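PDB 6E1Q: indole-3-acetic acid-amido synthetase GH3.15 from Arabidopsis thaliana, which catalyses the ATP-dependent conjugation of indole-3-butyric acid to glutamine, and possibly cysteine, and of the herbicide 2,4-DB to glutamine. Local coordinates for residues A[267-270]-A[271-275]; A[447-450]-A[451-454]; A[509-512]-A[513-517]. All coordinates share one frame; numbering follows the deposited sequence.

In the fold
All three contacts are local and lie in series along the chain, so none nests in or crosses another. Contact 1 comes first, the opening turns of helix 268-278 in the GH3 N-terminal domain, beside helix 220-243. Contact 2 lies in the C-terminal part of helix 441-452 and the residues that follow, and contact 3 forms the turn that joins helices 497-510 and 513-522; both belong to the C-terminal domain. The centres of contacts 2 and 3 are about 15 Å apart, and the two touch: Asn-450 OD1 lies 2.8 Å from Ser-510 OG, a probable hydrogen bond, and Ala-447 packs on Ser-510 and Leu-511. Contact 1 stays apart, its nearest atoms about 29 Å from contact 2.

Contact 1 of 3, residues A[267-270]-A[271-275]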
loop_
_atom_site.group_PDB
_atom_site.type_symbol
_atom_site.label_atom_id
_atom_site.label_comp_id
_atom_site.label_asym_id
_atom_site.label_seq_id
_atom_site.Cartn_x
_atom_site.Cartn_y
_atom_site.Cartn_z
ATOM N N ASN A 267 -2.796 21.687 -29.461
ATOM C CA ASN A 267 -1.404 21.846 -29.029
ATOM C C ASN A 267 -0.498 20.864 -29.760
ATOM O O ASN A 267 0.043 19.922 -29.163
ATOM C CB ASN A 267 -1.289 21.690 -27.514
ATOM C CG ASN A 267 -0.124 22.459 -26.961
ATOM O OD1 ASN A 267 0.869 22.681 -27.663
ATOM N ND2 ASN A 267 -0.233 22.884 -25.710
ATOM N N PRO A 268 -0.275 21.090 -31.064
ATOM C CA PRO A 268 0.615 20.194 -31.832
ATOM C C PRO A 268 2.003 20.063 -31.238
ATOM O O PRO A 268 2.582 18.970 -31.269
ATOM C CB PRO A 268 0.686 20.858 -33.224
ATOM C CG PRO A 268 -0.446 21.841 -33.261
ATOM C CD PRO A 268 -0.683 22.272 -31.840
ATOM N N GLU A 269 2.560 21.158 -30.703
ATOM C CA GLU A 269 3.938 21.133 -30.215
ATOM C C GLU A 269 4.073 20.258 -28.978
ATOM O O GLU A 269 5.040 19.498 -28.841
ATOM C CB GLU A 269 4.426 22.555 -29.921
ATOM C CG GLU A 269 5.469 22.620 -28.803
ATOM C CD GLU A 269 6.213 23.946 -28.746
ATOM O OE1 GLU A 269 5.624 24.976 -29.144
ATOM O OE2 GLU A 269 7.382 23.951 -28.289
ATOM N N LEU A 270 3.126 20.380 -28.045
ATOM C CA LEU A 270 3.161 19.525 -26.869
ATOM C C LEU A 270 2.950 18.060 -27.256
ATOM O O LEU A 270 3.600 17.159 -26.707
ATOM C CB LEU A 270 2.107 19.976 -25.858
ATOM C CG LEU A 270 2.011 19.034 -24.641
ATOM C CD1 LEU A 270 3.335 19.002 -23.878
ATOM C CD2 LEU A 270 0.843 19.376 -23.718
ATOM N N ALA A 271 2.044 17.807 -28.198
ATOM C CA ALA A 271 1.844 16.449 -28.683
ATOM C C ALA A 271 3.149 15.872 -29.221
ATOM O O ALA A 271 3.525 14.745 -28.888
ATOM C CB ALA A 271 0.746 16.435 -29.755
ATOM N N SER A 272 3.874 16.657 -30.024
ATOM C CA SER A 272 5.098 16.162 -30.653
ATOM C C SER A 272 6.171 15.869 -29.612
ATOM O O SER A 272 6.907 14.886 -29.738
ATOM C CB SER A 272 5.613 17.183 -31.680
ATOM O OG SER A 272 4.843 17.139 -32.860
ATOM N N LEU A 273 6.272 16.715 -28.579
ATOM C CA LEU A 273 7.231 16.483 -27.502
ATOM C C LEU A 273 6.973 15.153 -26.811
ATOM O O LEU A 273 7.904 14.395 -26.523
ATOM C CB LEU A 273 7.169 17.626 -26.484
ATOM C CG LEU A 273 7.660 18.987 -26.998
ATOM C CD1 LEU A 273 7.491 20.098 -25.951
ATOM C CD2 LEU A 273 9.111 18.861 -27.435
ATOM N N ILE A 274 5.709 14.858 -26.530
ATOM C CA ILE A 274 5.367 13.630 -25.832
ATOM C C ILE A 274 5.562 12.436 -26.748
ATOM O O ILE A 274 6.050 11.382 -26.320
ATOM C CB ILE A 274 3.927 13.716 -25.299
ATOM C CG1 ILE A 274 3.816 14.872 -24.307
ATOM C CG2 ILE A 274 3.534 12.423 -24.611
ATOM C CD1 ILE A 274 2.433 15.056 -23.774
ATOM N N GLU A 275 5.173 12.580 -28.021
ATOM C CA GLU A 275 5.411 11.526 -29.004
ATOM C C GLU A 275 6.902 11.217 -29.126
ATOM O O GLU A 275 7.290 10.051 -29.241
ATOM C CB GLU A 275 4.815 11.933 -30.366
ATOM C CG GLU A 275 3.275 11.778 -30.474
ATOM C CD GLU A 275 2.621 12.703 -31.515
ATOM O OE1 GLU A 275 3.325 13.517 -32.140
ATOM O OE2 GLU A 275 1.386 12.623 -31.706
#
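Leu-270 reaches along the helix to Ile-274, one turn on, and the two side chains pass at a slant. From Leu-270 CB the chain runs to CG with chi1 at 175°, opposite the backbone N. CG comes near Ile-274 CD1, and the CD1 branch makes the closest apolar approach, 4.0 Å from Ile-274 CD1, with Ile-274 CG1 slightly farther off. On the other partner, Ile-274 CG1 rests 3.3 Å from Leu-270 O, the same carbonyl that accepts from Ile-274 N. Arg-209 touches both side chains, while Ile-274 also packs on Cys-238 and Ile-241 of helix 220-243.

The stretch is the start of helix 268-278, with Asn-267 as its N-cap: OD1 accepts from Leu-270 N at 3.2 Å, the N-H pointing well at the oxygen (161°) but approaching from above the amide plane. Pro-268 takes the first helical position, where its lack of an N-H costs no bond. The regular helix bonds then begin with Ala-271 N to Asn-267 O, 3.1 Å. Pro-268 O accepts twice, from Ser-272 N at 2.9 Å and weakly from Ser-272 OG, which also has a weak bond to Arg-242. On the next carbonyl, Glu-269 O, Leu-273 N is bonded at 3.1 Å and Leu-273 CG lies close by.

Contact 2 of 3, residues A[447-450]-A[451-454]; sequences AVTN and AKLL
Lys-452 lies against the backbone one turn earlier, its N bonded to Val-448 O at 2.7 Å and its CG 3.3 Å from the same oxygen. The carbonyl oxygen is met by this N-H and by the CB and CG methylenes. With chi1 at 73°, CG sits between the backbone N and the carbonyl carbon, and from there the extended chain sends CE past Thr-449, 4.1 Å from its CA. NZ ends on Gln-307 OE1. The NE2 of that same amide goes to Thr-449 OG1, so the oxygen and nitrogen of one amide serve the two residues, which probably fixes which way round it sits. Thr-449 OG1 also bonds to Leu-445 O, back along the helix.

Among the backbone groups, Ala-447 O takes a bond from Ala-451 N at 2.9 Å. The next turn is slacker: Leu-453 N reaches Thr-449 O only weakly, at 3.4 Å, and Leu-454 N bonds instead to Ala-451 O at 3.1 Å, an i to i+3 step. Asn-450 O lies 3.5 Å from Leu-453 CB and near Leu-454 CD1. Asn-450 OD1 accepts from Lys-446 NZ as well as pairing with Ser-510 OG.

The segment lies toward the C-terminal end of helix 441-452. Ala-447 and Ala-451 pack on Val-507 of helix 497-510, whereas Val-448 and Lys-452 meet Leu-462 of strand 461-470.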
loop_
_atom_site.group_PDB
_atom_site.type_symbol
_atom_site.label_atom_id
_atom_site.label_comp_id
_atom_site.label_asym_id
_atom_site.label_seq_id
_atom_site.Cartn_x
_atom_site.Cartn_y
_atom_site.Cartn_z
ATOM N N ALA A 447 12.669 -15.155 0.422
ATOM C CA ALA A 447 13.174 -16.284 -0.357
ATOM C C ALA A 447 13.218 -15.956 -1.846
ATOM O O ALA A 447 14.211 -16.229 -2.526
ATOM C CB ALA A 447 12.302 -17.515 -0.109
ATOM N N VAL A 448 12.131 -15.376 -2.368
ATOM C CA VAL A 448 12.050 -15.034 -3.789
ATOM C C VAL A 448 13.030 -13.915 -4.128
ATOM O O VAL A 448 13.669 -13.929 -5.184
ATOM C CB VAL A 448 10.598 -14.651 -4.149
ATOM C CG1 VAL A 448 10.543 -13.890 -5.460
ATOM C CG2 VAL A 448 9.713 -15.893 -4.203
ATOM N N THR A 449 13.176 -12.941 -3.228
ATOM C CA THR A 449 14.237 -11.939 -3.347
ATOM C C THR A 449 15.614 -12.578 -3.492
ATOM O O THR A 449 16.394 -12.208 -4.382
ATOM C CB THR A 449 14.200 -11.018 -2.125
ATOM O OG1 THR A 449 13.030 -10.191 -2.196
ATOM C CG2 THR A 449 15.461 -10.136 -2.036
ATOM N N ASN A 450 15.951 -13.517 -2.597
ATOM C CA ASN A 450 17.233 -14.210 -2.711
ATOM C C ASN A 450 17.347 -14.938 -4.037
ATOM O O ASN A 450 18.393 -14.886 -4.694
ATOM C CB ASN A 450 17.419 -15.217 -1.574
ATOM C CG ASN A 450 17.610 -14.559 -0.223
ATOM O OD1 ASN A 450 17.322 -15.163 0.816
ATOM N ND2 ASN A 450 18.115 -13.340 -0.224
ATOM N N ALA A 451 16.284 -15.636 -4.443
ATOM C CA ALA A 451 16.391 -16.447 -5.654
ATOM C C ALA A 451 16.432 -15.583 -6.908
ATOM O O ALA A 451 17.155 -15.899 -7.857
ATOM C CB ALA A 451 15.236 -17.445 -5.731
ATOM N N LYS A 452 15.658 -14.499 -6.951
ATOM C CA LYS A 452 15.598 -13.755 -8.213
ATOM C C LYS A 452 16.907 -13.034 -8.515
ATOM O O LYS A 452 17.189 -12.732 -9.682
ATOM C CB LYS A 452 14.431 -12.770 -8.197
ATOM C CG LYS A 452 14.649 -11.532 -7.302
ATOM C CD LYS A 452 13.451 -10.585 -7.402
ATOM C CE LYS A 452 13.601 -9.372 -6.509
ATOM N NZ LYS A 452 12.459 -8.413 -6.689
ATOM N N LEU A 453 17.720 -12.778 -7.491
ATOM C CA LEU A 453 19.049 -12.210 -7.698
ATOM C C LEU A 453 19.893 -13.051 -8.646
ATOM O O LEU A 453 20.727 -12.510 -9.386
ATOM C CB LEU A 453 19.761 -12.082 -6.356
ATOM C CG LEU A 453 20.752 -10.941 -6.285
ATOM C CD1 LEU A 453 19.974 -9.636 -6.074
ATOM C CD2 LEU A 453 21.737 -11.204 -5.162
ATOM N N LEU A 454 19.690 -14.370 -8.657
ATOM C CA LEU A 454 20.491 -15.223 -9.533
ATOM C C LEU A 454 20.247 -14.928 -11.004
ATOM O O LEU A 454 21.065 -15.313 -11.842
ATOM C CB LEU A 454 20.196 -16.692 -9.256
ATOM C CG LEU A 454 21.039 -17.350 -8.152
ATOM C CD1 LEU A 454 20.922 -16.590 -6.841
ATOM C CD2 LEU A 454 20.617 -18.789 -7.972
#

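Contact 3 of 3, residues A[509-512]-A[513-517]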
loop_
_atom_site.group_PDB
_atom_site.type_symbol
_atom_site.label_atom_id
_atom_site.label_comp_id
_atom_site.label_asym_id
_atom_site.label_seq_id
_atom_site.Cartn_x
_atom_site.Cartn_y
_atom_site.Cartn_z
ATOM N N GLU A 509 16.116 -23.029 0.290
ATOM C CA GLU A 509 17.131 -22.835 1.311
ATOM C C GLU A 509 16.812 -21.631 2.176
ATOM O O GLU A 509 17.317 -21.533 3.300
ATOM C CB GLU A 509 18.506 -22.693 0.634
ATOM C CG GLU A 509 19.689 -22.399 1.544
ATOM C CD GLU A 509 20.209 -23.628 2.287
ATOM O OE1 GLU A 509 19.665 -24.735 2.089
ATOM O OE2 GLU A 509 21.173 -23.481 3.071
ATOM N N SER A 510 15.967 -20.721 1.677
ATOM C CA SER A 510 15.568 -19.519 2.390
ATOM C C SER A 510 14.303 -19.691 3.222
ATOM O O SER A 510 13.944 -18.765 3.956
ATOM C CB SER A 510 15.339 -18.378 1.404
ATOM O OG SER A 510 16.543 -17.895 0.861
ATOM N N LEU A 511 13.597 -20.817 3.106
ATOM C CA LEU A 511 12.376 -20.997 3.876
ATOM C C LEU A 511 12.749 -21.444 5.291
ATOM O O LEU A 511 13.931 -21.555 5.638
ATOM C CB LEU A 511 11.439 -21.968 3.160
ATOM C CG LEU A 511 11.015 -21.549 1.741
ATOM C CD1 LEU A 511 10.228 -22.642 1.046
ATOM C CD2 LEU A 511 10.220 -20.253 1.727
ATOM N N ASP A 512 11.749 -21.698 6.133
ATOM C CA ASP A 512 12.047 -21.900 7.545
ATOM C C ASP A 512 12.371 -23.364 7.846
ATOM O O ASP A 512 12.310 -24.243 6.981
ATOM C CB ASP A 512 10.911 -21.363 8.428
ATOM C CG ASP A 512 9.642 -22.223 8.402
ATOM O OD1 ASP A 512 9.635 -23.366 7.900
ATOM O OD2 ASP A 512 8.616 -21.724 8.911
ATOM N N ALA A 513 12.714 -23.620 9.110
ATOM C CA ALA A 513 13.173 -24.943 9.513
ATOM C C ALA A 513 12.089 -26.003 9.373
ATOM O O ALA A 513 12.404 -27.169 9.103
ATOM C CB ALA A 513 13.681 -24.901 10.953
ATOM N N VAL A 514 10.819 -25.636 9.560
ATOM C CA VAL A 514 9.760 -26.636 9.453
ATOM C C VAL A 514 9.638 -27.111 8.013
ATOM O O VAL A 514 9.547 -28.317 7.749
ATOM C CB VAL A 514 8.426 -26.090 9.999
ATOM C CG1 VAL A 514 7.313 -27.109 9.802
ATOM C CG2 VAL A 514 8.557 -25.758 11.479
ATOM N N TYR A 515 9.663 -26.175 7.061
ATOM C CA TYR A 515 9.739 -26.552 5.653
ATOM C C TYR A 515 10.976 -27.402 5.386
ATOM O O TYR A 515 10.895 -28.469 4.768
ATOM C CB TYR A 515 9.753 -25.301 4.760
ATOM C CG TYR A 515 9.829 -25.640 3.285
ATOM C CD1 TYR A 515 11.061 -25.838 2.652
ATOM C CD2 TYR A 515 8.670 -25.800 2.529
ATOM C CE1 TYR A 515 11.131 -26.176 1.302
ATOM C CE2 TYR A 515 8.729 -26.130 1.183
ATOM C CZ TYR A 515 9.966 -26.314 0.580
ATOM O OH TYR A 515 10.031 -26.654 -0.743
ATOM N N ARG A 516 12.136 -26.941 5.847
ATOM C CA ARG A 516 13.375 -27.587 5.435
ATOM C C ARG A 516 13.523 -28.953 6.092
ATOM O O ARG A 516 13.954 -29.915 5.442
ATOM C CB ARG A 516 14.560 -26.678 5.747
ATOM C CG ARG A 516 14.640 -25.495 4.787
ATOM C CD ARG A 516 15.855 -24.610 5.042
ATOM N NE ARG A 516 15.653 -23.736 6.194
ATOM C CZ ARG A 516 16.131 -23.976 7.409
ATOM N NH1 ARG A 516 16.847 -25.067 7.645
ATOM N NH2 ARG A 516 15.891 -23.123 8.394
ATOM N N LYS A 517 13.143 -29.065 7.368
ATOM C CA LYS A 517 13.088 -30.376 8.008
ATOM C C LYS A 517 12.108 -31.289 7.281
ATOM O O LYS A 517 12.374 -32.483 7.101
ATOM C CB LYS A 517 12.708 -30.227 9.481
ATOM C CG LYS A 517 12.742 -31.525 10.258
ATOM C CD LYS A 517 11.382 -32.101 10.544
ATOM C CE LYS A 517 11.375 -32.735 11.933
ATOM N NZ LYS A 517 10.183 -33.587 12.150
#
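Asp-512 CG is set between its backbone N and carbonyl carbon (chi1 73°), which swings OD1 over the start of the next helix, and a bend at chi3 (-78°) folds Arg-516 back onto the turn before it. OD1 accepts from Tyr-515 N at 2.9 Å, the N-H almost straight. Arg-516 N bonds in turn to Asp-512 O, also at 2.9 Å. The NE of Arg-516 reaches Leu-511 O at 2.8 Å: the oxygen lies in the guanidinium plane, while NE stands above the carbonyl plane. Ala-513 CA sits over a face of the guanidinium, and NH1 bonds to Ser-585 O. An alanine in place of Arg-516 is likely to leave Leu-511 O without this donor and the turn without its link to Ser-585. Leu-511 CD1 stands over the centre of the Tyr-515 ring, 3.5 Å from the centroid, a CH-pi contact; the ring's OH bonds to Glu-508.

Asp-512 is the N-cap of helix 513-522, its side chain standing in for the acceptor that a preceding turn would supply; here it caps the second of two consecutive helices, 497-510 and 513-522, at the short turn that joins them in the GH3 C-terminal domain.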